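Local coordinates for protein aldehyde dehydrogenase (Listeria monocytogenes, PDB 3K9D) that probably oxidises an aldehyde or oxo group, passing the electrons to NAD or NADP, at residues A282-L287 / L325-T330; Q308-L313 / L343-A348. All blocks are in the same frame, centred on the assembly; numbering follows the deposited sequence.

Interaction 1 (A282-L287 / L325-T330); sequences AEAVQL and LIAEET
A284 and A327 meet methyl to methyl, CB to CB at 3.8 Å. With no longer side chain between them, the helix backbone comes close to the strand: the two CA atoms are 5.5 Å apart. One helical turn further on, L287 and L325 make a second, looser apolar touch, L287 CD2 lying 4.3 Å from L325 CD1. Each leucine uses the methyl that extends its chain. L287 has CG opposite its backbone N (chi1 -179°), and CD2 carries the chain on, away from CA. In L325, CG instead lies beside the backbone N (chi1 -62°), with CD1 continuing outward. The end methyls meet at a slant, neither pointing straight at the other. The contact is thus two separate hydrophobic touches, one close and one slack, without a hydrogen bond from helix to strand. The spacing suits both elements: A284 and L287, three residues apart, lie on one flank of the helix, while L325 and A327, two apart, lie on one face of the strand. I326, between L325 and A327, turns its side chain away from the helix. Y338 borders the apolar contact, touching L287 and A327 while its hydroxyl bonds A284 O. Helix 281-291 belongs to the crossover linking parallel strands 276-278 and 324-328. It covers strand 324-328, which runs between strands 276-278 and 346-352, and L287 reaches on to I346 and to I310 of helix 307-313.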
loop_
_atom_site.group_PDB
_atom_site.type_symbol
_atom_site.label_atom_id
_atom_site.label_comp_id
_atom_site.label_asym_id
_atom_site.label_seq_id
_atom_site.Cartn_x
_atom_site.Cartn_y
_atom_site.Cartn_z
ATOM N N ALA A 282 31.245 -7.831 33.291
ATOM C CA ALA A 282 30.828 -6.735 34.172
ATOM C C ALA A 282 30.581 -5.421 33.413
ATOM O O ALA A 282 29.604 -4.722 33.684
ATOM C CB ALA A 282 31.840 -6.537 35.304
ATOM N N GLU A 283 31.450 -5.103 32.453
ATOM C CA GLU A 283 31.279 -3.909 31.621
ATOM C C GLU A 283 30.041 -4.016 30.731
ATOM O O GLU A 283 29.345 -3.030 30.532
ATOM C CB GLU A 283 32.494 -3.694 30.723
ATOM C CG GLU A 283 33.775 -3.397 31.479
ATOM C CD GLU A 283 34.962 -3.280 30.566
ATOM O OE1 GLU A 283 35.116 -4.129 29.665
ATOM O OE2 GLU A 283 35.739 -2.329 30.754
ATOM N N ALA A 284 29.802 -5.214 30.183
ATOM C CA ALA A 284 28.622 -5.489 29.366
ATOM C C ALA A 284 27.343 -5.340 30.186
ATOM O O ALA A 284 26.363 -4.801 29.698
ATOM C CB ALA A 284 28.703 -6.877 28.764
ATOM N N VAL A 285 27.368 -5.820 31.426
ATOM C CA VAL A 285 26.243 -5.654 32.356
ATOM C C VAL A 285 26.023 -4.182 32.723
ATOM O O VAL A 285 24.878 -3.713 32.769
ATOM C CB VAL A 285 26.429 -6.509 33.634
ATOM C CG1 VAL A 285 25.439 -6.104 34.721
ATOM C CG2 VAL A 285 26.259 -7.980 33.314
ATOM N N GLN A 286 27.117 -3.457 32.965
ATOM C CA GLN A 286 27.054 -2.037 33.302
ATOM C C GLN A 286 26.438 -1.211 32.187
ATOM O O GLN A 286 25.560 -0.404 32.439
ATOM C CB GLN A 286 28.439 -1.488 33.644
ATOM C CG GLN A 286 28.404 -0.144 34.364
ATOM C CD GLN A 286 29.712 0.186 35.067
ATOM O OE1 GLN A 286 29.906 1.307 35.549
ATOM N NE2 GLN A 286 30.614 -0.792 35.133
ATOM N N LEU A 287 26.902 -1.433 30.954
ATOM C CA LEU A 287 26.375 -0.732 29.783
ATOM C C LEU A 287 24.924 -1.144 29.503
ATOM O O LEU A 287 24.111 -0.312 29.110
ATOM C CB LEU A 287 27.282 -0.969 28.558
ATOM C CG LEU A 287 26.917 -0.301 27.230
ATOM C CD1 LEU A 287 26.914 1.210 27.343
ATOM C CD2 LEU A 287 27.799 -0.756 26.090
ATOM N N LEU A 325 31.924 -1.004 20.571
ATOM C CA LEU A 325 31.892 -1.783 21.783
ATOM C C LEU A 325 31.090 -3.027 21.500
ATOM O O LEU A 325 29.984 -2.943 20.967
ATOM C CB LEU A 325 31.287 -0.970 22.935
ATOM C CG LEU A 325 32.073 0.296 23.311
ATOM C CD1 LEU A 325 31.321 1.105 24.366
ATOM C CD2 LEU A 325 33.499 -0.039 23.783
ATOM N N ILE A 326 31.673 -4.183 21.822
ATOM C CA ILE A 326 31.044 -5.479 21.577
ATOM C C ILE A 326 30.839 -6.284 22.869
ATOM O O ILE A 326 31.781 -6.536 23.634
ATOM C CB ILE A 326 31.830 -6.310 20.527
ATOM C CG1 ILE A 326 32.205 -5.446 19.322
ATOM C CG2 ILE A 326 31.017 -7.535 20.060
ATOM C CD1 ILE A 326 32.771 -6.222 18.121
ATOM N N ALA A 327 29.587 -6.673 23.097
ATOM C CA ALA A 327 29.196 -7.460 24.247
ATOM C C ALA A 327 28.746 -8.823 23.774
ATOM O O ALA A 327 27.860 -8.927 22.927
ATOM C CB ALA A 327 28.057 -6.775 24.979
ATOM N N GLU A 328 29.365 -9.869 24.306
ATOM C CA GLU A 328 28.890 -11.214 24.046
ATOM C C GLU A 328 27.504 -11.380 24.670
ATOM O O GLU A 328 27.227 -10.853 25.761
ATOM C CB GLU A 328 29.889 -12.269 24.531
ATOM C CG GLU A 328 31.135 -12.362 23.620
ATOM C CD GLU A 328 32.037 -13.532 23.939
ATOM O OE1 GLU A 328 31.566 -14.692 23.948
ATOM O OE2 GLU A 328 33.237 -13.294 24.154
ATOM N N GLU A 329 26.625 -12.059 23.942
ATOM C CA GLU A 329 25.240 -12.250 24.368
ATOM C C GLU A 329 24.804 -13.698 24.129
ATOM O O GLU A 329 25.320 -14.367 23.227
ATOM C CB GLU A 329 24.335 -11.266 23.607
ATOM C CG GLU A 329 22.861 -11.300 24.011
ATOM C CD GLU A 329 22.652 -10.990 25.470
ATOM O OE1 GLU A 329 22.823 -9.819 25.842
ATOM O OE2 GLU A 329 22.315 -11.911 26.246
ATOM N N THR A 330 23.852 -14.176 24.934
ATOM C CA THR A 330 23.298 -15.539 24.799
ATOM C C THR A 330 21.757 -15.559 24.650
ATOM O O THR A 330 21.170 -16.566 24.230
ATOM C CB THR A 330 23.667 -16.427 26.018
ATOM O OG1 THR A 330 22.975 -15.961 27.185
ATOM C CG2 THR A 330 25.163 -16.427 26.304
#

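Interaction 2 (Q308-L313 / L343-A348); sequences QHIANL and LAPILA
I310 carries the whole helix side of this contact, dividing its branches among A344, P345 and I346. Its CD1 methyl is the tighter end, 3.9 Å from A344 CB and equally 3.9 Å from P345 CD, with P345 CG only slightly farther at 4.1 Å. The other branch, CG2, set opposite the backbone N by a chi1 of -66°, reaches I346 CD1 at 4.2 Å, and these two isoleucine side chains lie at a slant to one another. An inverse gamma turn centred on P345, with I346 N bonded to A344 O at 2.6 Å, leads into strand 346-352. That strand belongs to the parallel seven-stranded sheet of this alpha/beta fold, with helix 307-313 packed on it through I310. A344, P345 and I346, with I310, are all buried. The outer side of the helix is looser: N312 is exposed, and Q308 and H309 partly so. There Q308 NE2 bonds V318 O, and H309 N donates to S306 OG, while A311, itself buried, leans on V318. L313, on the flank, is exposed yet meets F290 of helix 281-291.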
loop_
_atom_site.group_PDB
_atom_site.type_symbol
_atom_site.label_atom_id
_atom_site.label_comp_id
_atom_site.label_asym_id
_atom_site.label_seq_id
_atom_site.Cartn_x
_atom_site.Cartn_y
_atom_site.Cartn_z
ATOM N N GLN A 308 33.651 6.834 22.923
ATOM C CA GLN A 308 34.153 7.511 24.115
ATOM C C GLN A 308 33.023 8.167 24.892
ATOM O O GLN A 308 32.958 8.016 26.099
ATOM C CB GLN A 308 35.233 8.541 23.750
ATOM C CG GLN A 308 36.563 7.924 23.329
ATOM C CD GLN A 308 37.082 6.926 24.344
ATOM O OE1 GLN A 308 37.150 7.214 25.540
ATOM N NE2 GLN A 308 37.437 5.744 23.873
ATOM N N HIS A 309 32.130 8.857 24.180
ATOM C CA HIS A 309 30.990 9.569 24.779
ATOM C C HIS A 309 30.092 8.624 25.587
ATOM O O HIS A 309 29.740 8.917 26.740
ATOM C CB HIS A 309 30.182 10.267 23.682
ATOM C CG HIS A 309 29.038 11.089 24.188
ATOM N ND1 HIS A 309 29.135 12.446 24.406
ATOM C CD2 HIS A 309 27.762 10.753 24.491
ATOM C CE1 HIS A 309 27.974 12.907 24.835
ATOM N NE2 HIS A 309 27.126 11.898 24.898
ATOM N N ILE A 310 29.748 7.497 24.963
ATOM C CA ILE A 310 28.925 6.431 25.554
ATOM C C ILE A 310 29.630 5.785 26.748
ATOM O O ILE A 310 29.014 5.544 27.790
ATOM C CB ILE A 310 28.578 5.345 24.498
ATOM C CG1 ILE A 310 27.679 5.920 23.401
ATOM C CG2 ILE A 310 27.914 4.122 25.145
ATOM C CD1 ILE A 310 27.704 5.128 22.106
ATOM N N ALA A 311 30.926 5.543 26.588
ATOM C CA ALA A 311 31.742 4.957 27.630
ATOM C C ALA A 311 31.729 5.845 28.864
ATOM O O ALA A 311 31.564 5.344 29.965
ATOM C CB ALA A 311 33.166 4.720 27.142
ATOM N N ASN A 312 31.870 7.157 28.663
ATOM C CA ASN A 312 31.803 8.129 29.745
ATOM C C ASN A 312 30.438 8.140 30.425
ATOM O O ASN A 312 30.362 8.161 31.653
ATOM C CB ASN A 312 32.123 9.542 29.230
ATOM C CG ASN A 312 33.610 9.755 28.968
ATOM O OD1 ASN A 312 34.460 8.961 29.400
ATOM N ND2 ASN A 312 33.933 10.843 28.264
ATOM N N LEU A 313 29.372 8.129 29.620
ATOM C CA LEU A 313 27.996 8.101 30.129
ATOM C C LEU A 313 27.722 6.868 31.005
ATOM O O LEU A 313 27.071 6.967 32.057
ATOM C CB LEU A 313 26.987 8.179 28.972
ATOM C CG LEU A 313 26.746 9.546 28.324
ATOM C CD1 LEU A 313 25.910 9.378 27.056
ATOM C CD2 LEU A 313 26.062 10.500 29.293
ATOM N N LEU A 343 21.135 2.382 18.213
ATOM C CA LEU A 343 21.527 3.240 17.103
ATOM C C LEU A 343 22.803 3.974 17.481
ATOM O O LEU A 343 22.806 5.184 17.647
ATOM C CB LEU A 343 20.407 4.224 16.760
ATOM C CG LEU A 343 19.179 3.702 16.014
ATOM C CD1 LEU A 343 18.182 4.838 15.794
ATOM C CD2 LEU A 343 19.558 3.053 14.677
ATOM N N ALA A 344 23.884 3.203 17.592
ATOM C CA ALA A 344 25.127 3.613 18.237
ATOM C C ALA A 344 26.175 2.554 17.915
ATOM O O ALA A 344 25.808 1.404 17.642
ATOM C CB ALA A 344 24.915 3.699 19.762
ATOM N N PRO A 345 27.485 2.911 17.977
ATOM C CA PRO A 345 28.569 1.946 17.714
ATOM C C PRO A 345 28.690 0.861 18.808
ATOM O O PRO A 345 29.738 0.701 19.463
ATOM C CB PRO A 345 29.825 2.838 17.640
ATOM C CG PRO A 345 29.501 3.997 18.548
ATOM C CD PRO A 345 28.022 4.253 18.298
ATOM N N ILE A 346 27.593 0.131 19.007
ATOM C CA ILE A 346 27.517 -0.948 19.979
ATOM C C ILE A 346 26.977 -2.200 19.279
ATOM O O ILE A 346 25.946 -2.140 18.600
ATOM C CB ILE A 346 26.576 -0.606 21.192
ATOM C CG1 ILE A 346 26.925 0.750 21.801
ATOM C CG2 ILE A 346 26.624 -1.742 22.261
ATOM C CD1 ILE A 346 25.935 1.257 22.857
ATOM N N LEU A 347 27.648 -3.330 19.500
ATOM C CA LEU A 347 27.225 -4.626 18.968
ATOM C C LEU A 347 27.048 -5.701 20.040
ATOM O O LEU A 347 27.813 -5.756 20.999
ATOM C CB LEU A 347 28.257 -5.140 17.958
ATOM C CG LEU A 347 28.377 -4.419 16.624
ATOM C CD1 LEU A 347 29.654 -4.850 15.932
ATOM C CD2 LEU A 347 27.136 -4.664 15.731
ATOM N N ALA A 348 26.022 -6.540 19.874
ATOM C CA ALA A 348 25.999 -7.877 20.482
ATOM C C ALA A 348 26.840 -8.866 19.692
ATOM O O ALA A 348 27.050 -8.697 18.494
ATOM C CB ALA A 348 24.552 -8.396 20.601
#

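How the interactions relate
Interactions 1 and 2 lie side by side on one sheet, their centres 11 Å apart. Their strands are direct neighbours: L325 O probably accepts a hydrogen bond from L347 N at 2.8 Å, and A327 N probably donates one to L347 O at 2.9 Å. On the helical side of the sheet the helices join through L287 CD1, which packs 3.8 Å from I310 CG2. L287 thus connects the two contacts. Along the chain the four segments alternate, 282-287, 308-313, 325-330, 343-348, interlocking the two contacts. Both are apolar packing of helices on the parallel sheet.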